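Local coordinates for protein cytidylyltransferase (PDB 6OEW) that probably transfers a nucleotidyl group, as a magnesium-binding protein of the cytidylyltransferase family with a GT-A-type fold, at residues I99-R104 and I148-L153; R130-T135 and K182-E187. One frame throughout, in Å; residues are numbered along the deposited sequence.

Contact 1. Residues I99-R104 and I148-L153; sequences IDIIVR and IEIFTL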
loop_
_atom_site.group_PDB
_atom_site.type_symbol
_atom_site.label_atom_id
_atom_site.label_comp_id
_atom_site.label_asym_id
_atom_site.label_seq_id
_atom_site.Cartn_x
_atom_site.Cartn_y
_atom_site.Cartn_z
ATOM N N ILE A 99 17.400 2.467 3.240
ATOM C CA ILE A 99 16.629 1.828 2.172
ATOM C C ILE A 99 17.061 2.404 0.832
ATOM O O ILE A 99 17.150 3.629 0.665
ATOM C CB ILE A 99 15.116 2.032 2.375
ATOM C CG1 ILE A 99 14.652 1.556 3.760
ATOM C CG2 ILE A 99 14.323 1.346 1.247
ATOM C CD1 ILE A 99 14.826 0.074 4.032
ATOM N N ASP A 100 17.338 1.519 -0.130
ATOM C CA ASP A 100 17.645 1.897 -1.505
ATOM C C ASP A 100 16.449 1.791 -2.439
ATOM O O ASP A 100 16.318 2.609 -3.360
ATOM C CB ASP A 100 18.758 1.000 -2.070
ATOM C CG ASP A 100 20.025 1.042 -1.236
ATOM O OD1 ASP A 100 20.640 2.124 -1.142
ATOM O OD2 ASP A 100 20.395 -0.015 -0.674
ATOM N N ILE A 101 15.593 0.788 -2.244
ATOM C CA ILE A 101 14.416 0.554 -3.079
ATOM C C ILE A 101 13.179 0.632 -2.189
ATOM O O ILE A 101 12.964 -0.238 -1.332
ATOM C CB ILE A 101 14.478 -0.797 -3.800
ATOM C CG1 ILE A 101 15.779 -0.920 -4.598
ATOM C CG2 ILE A 101 13.292 -0.943 -4.729
ATOM C CD1 ILE A 101 15.899 0.073 -5.713
ATOM N N ILE A 102 12.361 1.655 -2.399
ATOM C CA ILE A 102 11.175 1.880 -1.574
ATOM C C ILE A 102 9.948 1.197 -2.182
ATOM O O ILE A 102 9.544 1.511 -3.306
ATOM C CB ILE A 102 10.923 3.377 -1.392
ATOM C CG1 ILE A 102 12.064 3.975 -0.559
ATOM C CG2 ILE A 102 9.548 3.583 -0.725
ATOM C CD1 ILE A 102 12.329 5.445 -0.836
ATOM N N VAL A 103 9.310 0.317 -1.418
ATOM C CA VAL A 103 7.994 -0.197 -1.785
ATOM C C VAL A 103 6.976 0.622 -0.998
ATOM O O VAL A 103 6.874 0.507 0.230
ATOM C CB VAL A 103 7.849 -1.697 -1.517
ATOM C CG1 VAL A 103 6.451 -2.168 -1.952
ATOM C CG2 VAL A 103 8.945 -2.477 -2.238
ATOM N N ARG A 104 6.259 1.489 -1.696
ATOM C CA ARG A 104 5.305 2.385 -1.049
ATOM C C ARG A 104 3.926 1.739 -1.020
ATOM O O ARG A 104 3.366 1.431 -2.076
ATOM C CB ARG A 104 5.224 3.721 -1.771
ATOM C CG ARG A 104 4.226 4.613 -1.017
ATOM C CD ARG A 104 3.620 5.637 -1.875
ATOM N NE ARG A 104 2.733 6.562 -1.147
ATOM C CZ ARG A 104 1.959 7.415 -1.800
ATOM N NH1 ARG A 104 1.980 7.377 -3.128
ATOM N NH2 ARG A 104 1.191 8.290 -1.149
ATOM N N ILE A 148 0.510 -0.775 -5.503
ATOM C CA ILE A 148 1.918 -0.927 -5.168
ATOM C C ILE A 148 2.695 0.016 -6.061
ATOM O O ILE A 148 2.491 0.028 -7.281
ATOM C CB ILE A 148 2.389 -2.383 -5.373
ATOM C CG1 ILE A 148 1.605 -3.337 -4.454
ATOM C CG2 ILE A 148 3.898 -2.478 -5.147
ATOM C CD1 ILE A 148 1.668 -4.868 -4.878
ATOM N N GLU A 149 3.566 0.810 -5.461
ATOM C CA GLU A 149 4.509 1.652 -6.173
ATOM C C GLU A 149 5.890 1.341 -5.636
ATOM O O GLU A 149 6.059 1.134 -4.431
ATOM C CB GLU A 149 4.178 3.162 -5.991
ATOM C CG GLU A 149 2.798 3.486 -6.511
ATOM C CD GLU A 149 2.177 4.709 -5.851
ATOM O OE1 GLU A 149 2.292 4.849 -4.612
ATOM O OE2 GLU A 149 1.574 5.512 -6.592
ATOM N N ILE A 150 6.862 1.248 -6.536
ATOM C CA ILE A 150 8.246 0.955 -6.186
ATOM C C ILE A 150 9.130 1.993 -6.844
ATOM O O ILE A 150 9.043 2.200 -8.059
ATOM C CB ILE A 150 8.653 -0.461 -6.640
ATOM C CG1 ILE A 150 7.621 -1.480 -6.112
ATOM C CG2 ILE A 150 10.036 -0.761 -6.122
ATOM C CD1 ILE A 150 7.874 -2.936 -6.625
ATOM N N PHE A 151 10.000 2.628 -6.063
ATOM C CA PHE A 151 10.919 3.578 -6.663
ATOM C C PHE A 151 12.204 3.656 -5.855
ATOM O O PHE A 151 12.257 3.257 -4.687
ATOM C CB PHE A 151 10.278 4.959 -6.806
ATOM C CG PHE A 151 9.493 5.390 -5.594
ATOM C CD1 PHE A 151 10.132 6.001 -4.526
ATOM C CD2 PHE A 151 8.126 5.183 -5.527
ATOM C CE1 PHE A 151 9.405 6.409 -3.397
ATOM C CE2 PHE A 151 7.402 5.572 -4.416
ATOM C CZ PHE A 151 8.030 6.184 -3.347
ATOM N N THR A 152 13.250 4.158 -6.513
ATOM C CA THR A 152 14.564 4.277 -5.899
ATOM C C THR A 152 14.589 5.451 -4.931
ATOM O O THR A 152 13.817 6.406 -5.052
ATOM C CB THR A 152 15.669 4.478 -6.946
ATOM O OG1 THR A 152 15.480 5.716 -7.644
ATOM C CG2 THR A 152 15.698 3.319 -7.956
ATOM N N LEU A 153 15.489 5.367 -3.959
ATOM C CA LEU A 153 15.749 6.523 -3.118
ATOM C C LEU A 153 16.158 7.714 -3.970
ATOM O O LEU A 153 15.778 8.855 -3.685
ATOM C CB LEU A 153 16.834 6.187 -2.097
ATOM C CG LEU A 153 17.352 7.342 -1.243
ATOM C CD1 LEU A 153 16.327 7.755 -0.228
ATOM C CD2 LEU A 153 18.646 6.896 -0.584
HETATM O O HOH W 1 1.181 2.691 -3.270
#

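Contact 2. Residues R130-T135 and K182-E187; sequences RIEFLT and KFKFFE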
loop_
_atom_site.group_PDB
_atom_site.type_symbol
_atom_site.label_atom_id
_atom_site.label_comp_id
_atom_site.label_asym_id
_atom_site.label_seq_id
_atom_site.Cartn_x
_atom_site.Cartn_y
_atom_site.Cartn_z
ATOM N N ARG A 130 17.539 0.449 -15.516
ATOM C CA ARG A 130 16.593 0.761 -16.572
ATOM C C ARG A 130 15.241 1.175 -16.036
ATOM O O ARG A 130 14.398 1.617 -16.821
ATOM C CB ARG A 130 16.361 -0.438 -17.508
ATOM C CG ARG A 130 17.514 -1.292 -17.767
ATOM C CD ARG A 130 17.126 -2.347 -18.793
ATOM N NE ARG A 130 18.299 -3.100 -19.141
ATOM C CZ ARG A 130 18.532 -4.340 -18.741
ATOM N NH1 ARG A 130 19.655 -4.930 -19.101
ATOM N NH2 ARG A 130 17.626 -4.990 -18.009
ATOM N N ILE A 131 14.989 0.987 -14.744
ATOM C CA ILE A 131 13.717 1.347 -14.119
ATOM C C ILE A 131 14.016 2.105 -12.840
ATOM O O ILE A 131 14.842 1.670 -12.031
ATOM C CB ILE A 131 12.833 0.126 -13.790
ATOM C CG1 ILE A 131 12.564 -0.725 -15.032
ATOM C CG2 ILE A 131 11.513 0.584 -13.127
ATOM C CD1 ILE A 131 11.665 -1.923 -14.786
ATOM N N GLU A 132 13.354 3.236 -12.653
ATOM C CA GLU A 132 13.432 3.908 -11.371
ATOM C C GLU A 132 12.072 4.013 -10.700
ATOM O O GLU A 132 12.018 4.326 -9.504
ATOM C CB GLU A 132 14.052 5.301 -11.524
ATOM C CG GLU A 132 13.334 6.206 -12.484
ATOM C CD GLU A 132 14.124 7.479 -12.767
ATOM O OE1 GLU A 132 15.060 7.795 -11.992
ATOM O OE2 GLU A 132 13.811 8.166 -13.760
ATOM N N PHE A 133 10.995 3.713 -11.423
ATOM C CA PHE A 133 9.641 3.806 -10.880
ATOM C C PHE A 133 8.773 2.734 -11.526
ATOM O O PHE A 133 8.596 2.724 -12.750
ATOM C CB PHE A 133 9.083 5.195 -11.158
ATOM C CG PHE A 133 7.807 5.505 -10.424
ATOM C CD1 PHE A 133 7.835 6.302 -9.302
ATOM C CD2 PHE A 133 6.589 5.033 -10.886
ATOM C CE1 PHE A 133 6.654 6.624 -8.617
ATOM C CE2 PHE A 133 5.400 5.346 -10.218
ATOM C CZ PHE A 133 5.432 6.123 -9.085
ATOM N N LEU A 134 8.228 1.839 -10.707
ATOM C CA LEU A 134 7.328 0.784 -11.166
ATOM C C LEU A 134 6.023 0.913 -10.382
ATOM O O LEU A 134 6.049 0.975 -9.148
ATOM C CB LEU A 134 7.948 -0.604 -10.963
ATOM C CG LEU A 134 7.103 -1.822 -11.379
ATOM C CD1 LEU A 134 6.795 -1.801 -12.873
ATOM C CD2 LEU A 134 7.696 -3.157 -10.962
ATOM N N THR A 135 4.891 0.952 -11.092
ATOM C CA THR A 135 3.579 1.030 -10.439
ATOM C C THR A 135 2.625 0.038 -11.085
ATOM O O THR A 135 2.779 -0.329 -12.252
ATOM C CB THR A 135 2.983 2.471 -10.510
ATOM O OG1 THR A 135 1.672 2.506 -9.916
ATOM C CG2 THR A 135 2.872 2.963 -11.943
ATOM N N LYS A 182 9.648 11.792 -18.431
ATOM C CA LYS A 182 10.825 12.324 -17.756
ATOM C C LYS A 182 11.526 11.300 -16.863
ATOM O O LYS A 182 12.613 11.589 -16.350
ATOM C CB LYS A 182 10.436 13.549 -16.917
ATOM C CG LYS A 182 9.920 14.724 -17.752
ATOM C CD LYS A 182 9.661 15.976 -16.906
ATOM C CE LYS A 182 9.203 17.140 -17.769
ATOM N NZ LYS A 182 10.278 17.576 -18.695
ATOM N N PHE A 183 10.951 10.119 -16.669
ATOM C CA PHE A 183 11.493 9.135 -15.742
ATOM C C PHE A 183 11.571 7.764 -16.400
ATOM O O PHE A 183 10.928 7.501 -17.420
ATOM C CB PHE A 183 10.640 9.036 -14.480
ATOM C CG PHE A 183 10.489 10.331 -13.754
ATOM C CD1 PHE A 183 11.424 10.721 -12.815
ATOM C CD2 PHE A 183 9.401 11.161 -14.003
ATOM C CE1 PHE A 183 11.283 11.924 -12.136
ATOM C CE2 PHE A 183 9.259 12.363 -13.325
ATOM C CZ PHE A 183 10.200 12.744 -12.398
ATOM N N LYS A 184 12.371 6.884 -15.800
ATOM C CA LYS A 184 12.429 5.490 -16.243
ATOM C C LYS A 184 11.231 4.785 -15.602
ATOM O O LYS A 184 11.329 4.048 -14.615
ATOM C CB LYS A 184 13.787 4.878 -15.903
ATOM C CG LYS A 184 14.933 5.677 -16.538
ATOM C CD LYS A 184 16.295 5.065 -16.299
ATOM C CE LYS A 184 17.373 5.792 -17.100
ATOM N NZ LYS A 184 18.679 5.119 -16.933
ATOM N N PHE A 185 10.071 5.012 -16.224
ATOM C CA PHE A 185 8.741 4.708 -15.708
ATOM C C PHE A 185 8.208 3.439 -16.358
ATOM O O PHE A 185 8.304 3.285 -17.579
ATOM C CB PHE A 185 7.809 5.888 -16.022
ATOM C CG PHE A 185 6.374 5.697 -15.575
ATOM C CD1 PHE A 185 5.991 5.997 -14.273
ATOM C CD2 PHE A 185 5.403 5.273 -16.476
ATOM C CE1 PHE A 185 4.668 5.842 -13.864
ATOM C CE2 PHE A 185 4.074 5.114 -16.083
ATOM C CZ PHE A 185 3.704 5.402 -14.771
ATOM N N PHE A 186 7.643 2.537 -15.551
ATOM C CA PHE A 186 7.093 1.289 -16.063
ATOM C C PHE A 186 5.887 0.870 -15.251
ATOM O O PHE A 186 5.765 1.212 -14.074
ATOM C CB PHE A 186 8.140 0.183 -16.065
ATOM C CG PHE A 186 9.186 0.428 -17.064
ATOM C CD1 PHE A 186 8.951 0.128 -18.390
ATOM C CD2 PHE A 186 10.353 1.086 -16.712
ATOM C CE1 PHE A 186 9.902 0.409 -19.339
ATOM C CE2 PHE A 186 11.317 1.362 -17.657
ATOM C CZ PHE A 186 11.089 1.032 -18.970
ATOM N N GLU A 187 5.019 0.086 -15.889
ATOM C CA GLU A 187 3.762 -0.314 -15.275
ATOM C C GLU A 187 3.602 -1.828 -15.278
ATOM O O GLU A 187 4.078 -2.525 -16.175
ATOM C CB GLU A 187 2.584 0.324 -15.993
ATOM C CG GLU A 187 2.635 1.849 -15.982
ATOM C CD GLU A 187 1.397 2.440 -16.606
ATOM O OE1 GLU A 187 1.451 2.863 -17.782
ATOM O OE2 GLU A 187 0.361 2.434 -15.921
#

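Contact 1. Residues I99-R104 and I148-L153
R104 sends CG away from its own backbone N (chi1 -179°) and stays extended as far as NE, while E149 turns CG beside its N; the two chains therefore run side by side and meet as a salt bridge, R104 NH1 to E149 OE1 at 2.9 Å. The carboxylate oxygen is met on its syn side, the two planes only 13° apart, yet the bond is bent (136° at the hydrogen) and OE1 is tilted from the guanidinium plane. A water donates to both E149 OE1 and R104 O, joining the charged pair to the backbone. Q16 OE1 takes R104 NH2, the arginine's several N-H groups serving more than one partner in a buried setting.

The strands are antiparallel: I102 N reaches F151 O at 2.8 Å and F151 N returns to I102 O at 3.0 Å, whereas E149 N to R104 O is weak at 3.4 Å. F151 CE1 lies 3.9 Å from I102 CG2, and its CE2 meets the CB of R104. Alternate side chains face opposite ways in this central mixed sheet; beta-branched I101, V103 and I150 suit extended strands and pack on F124, M120 and V121 of helix 114-126. I102 and R104 lie against helix 86-96, and strand 11-16 flanks 101-104.

Contact 2. Residues R130-T135 and K182-E187
F133 and F185 have nearly parallel rings, planes at 20°, but slid so far apart that they barely overlap: the centroids are 5.7 Å apart, and F133 CD2 lies 3.6 Å from F185 CD1. T135 CG2 sits at the edge of the F133 ring, in its plane, and also reaches F185 CZ. The F186 ring, on the other side of the sheet, has R130 O at its edge, 3.2 Å from CE2. F183 has E132 OE2 near the plane of its ring, at the edge.

E132 turns CG between its backbone N and carbonyl carbon (chi1 57°), which bends the carboxylate back to K184. There OE2 accepts K184 N at 2.8 Å, on its anti side. K184 is the centre of an inverse gamma turn, and its carbonyl is shared by two donors, E132 N at 2.9 Å and F133 N at 3.2 Å. Regular parallel bonding follows at this margin of the mixed sheet, F186 N to F133 O and T135 N to F186 O. F133 and F185 lie on V176 of helix 174-178, L134 on M120 and F124 of helix 114-126.

The glutamate thus does for the K184 amide what a strand carbonyl would do in regular pairing, and its negative charge probably strengthens that bond, while aromatic and aliphatic groups supply the apolar packing on both faces.

In the fold
Both contacts belong to one mixed sheet, their centres 11 Å apart. After 77-81, 54-59 and 11-16 come 101-106, 149-152, 133-135 and 185-187; contact 1 pairs the fourth and fifth strands, contact 2 the sixth and seventh. The seam between them is bridged by I150 N to L134 O, a probable hydrogen bond of 2.7 Å. Along the chain the segments alternate: 99-104, 130-135, 148-153, 182-187. Strand 149-152, although later in sequence, lies between 101-106 and 133-135, antiparallel to both. Helix 114-126 packs against both contacts. Buried contact 1 is near the metal site, the R104 side chain about 8 Å from the bound magnesium ion; contact 2, away from annotated sites, completes the sheet's partly exposed edge.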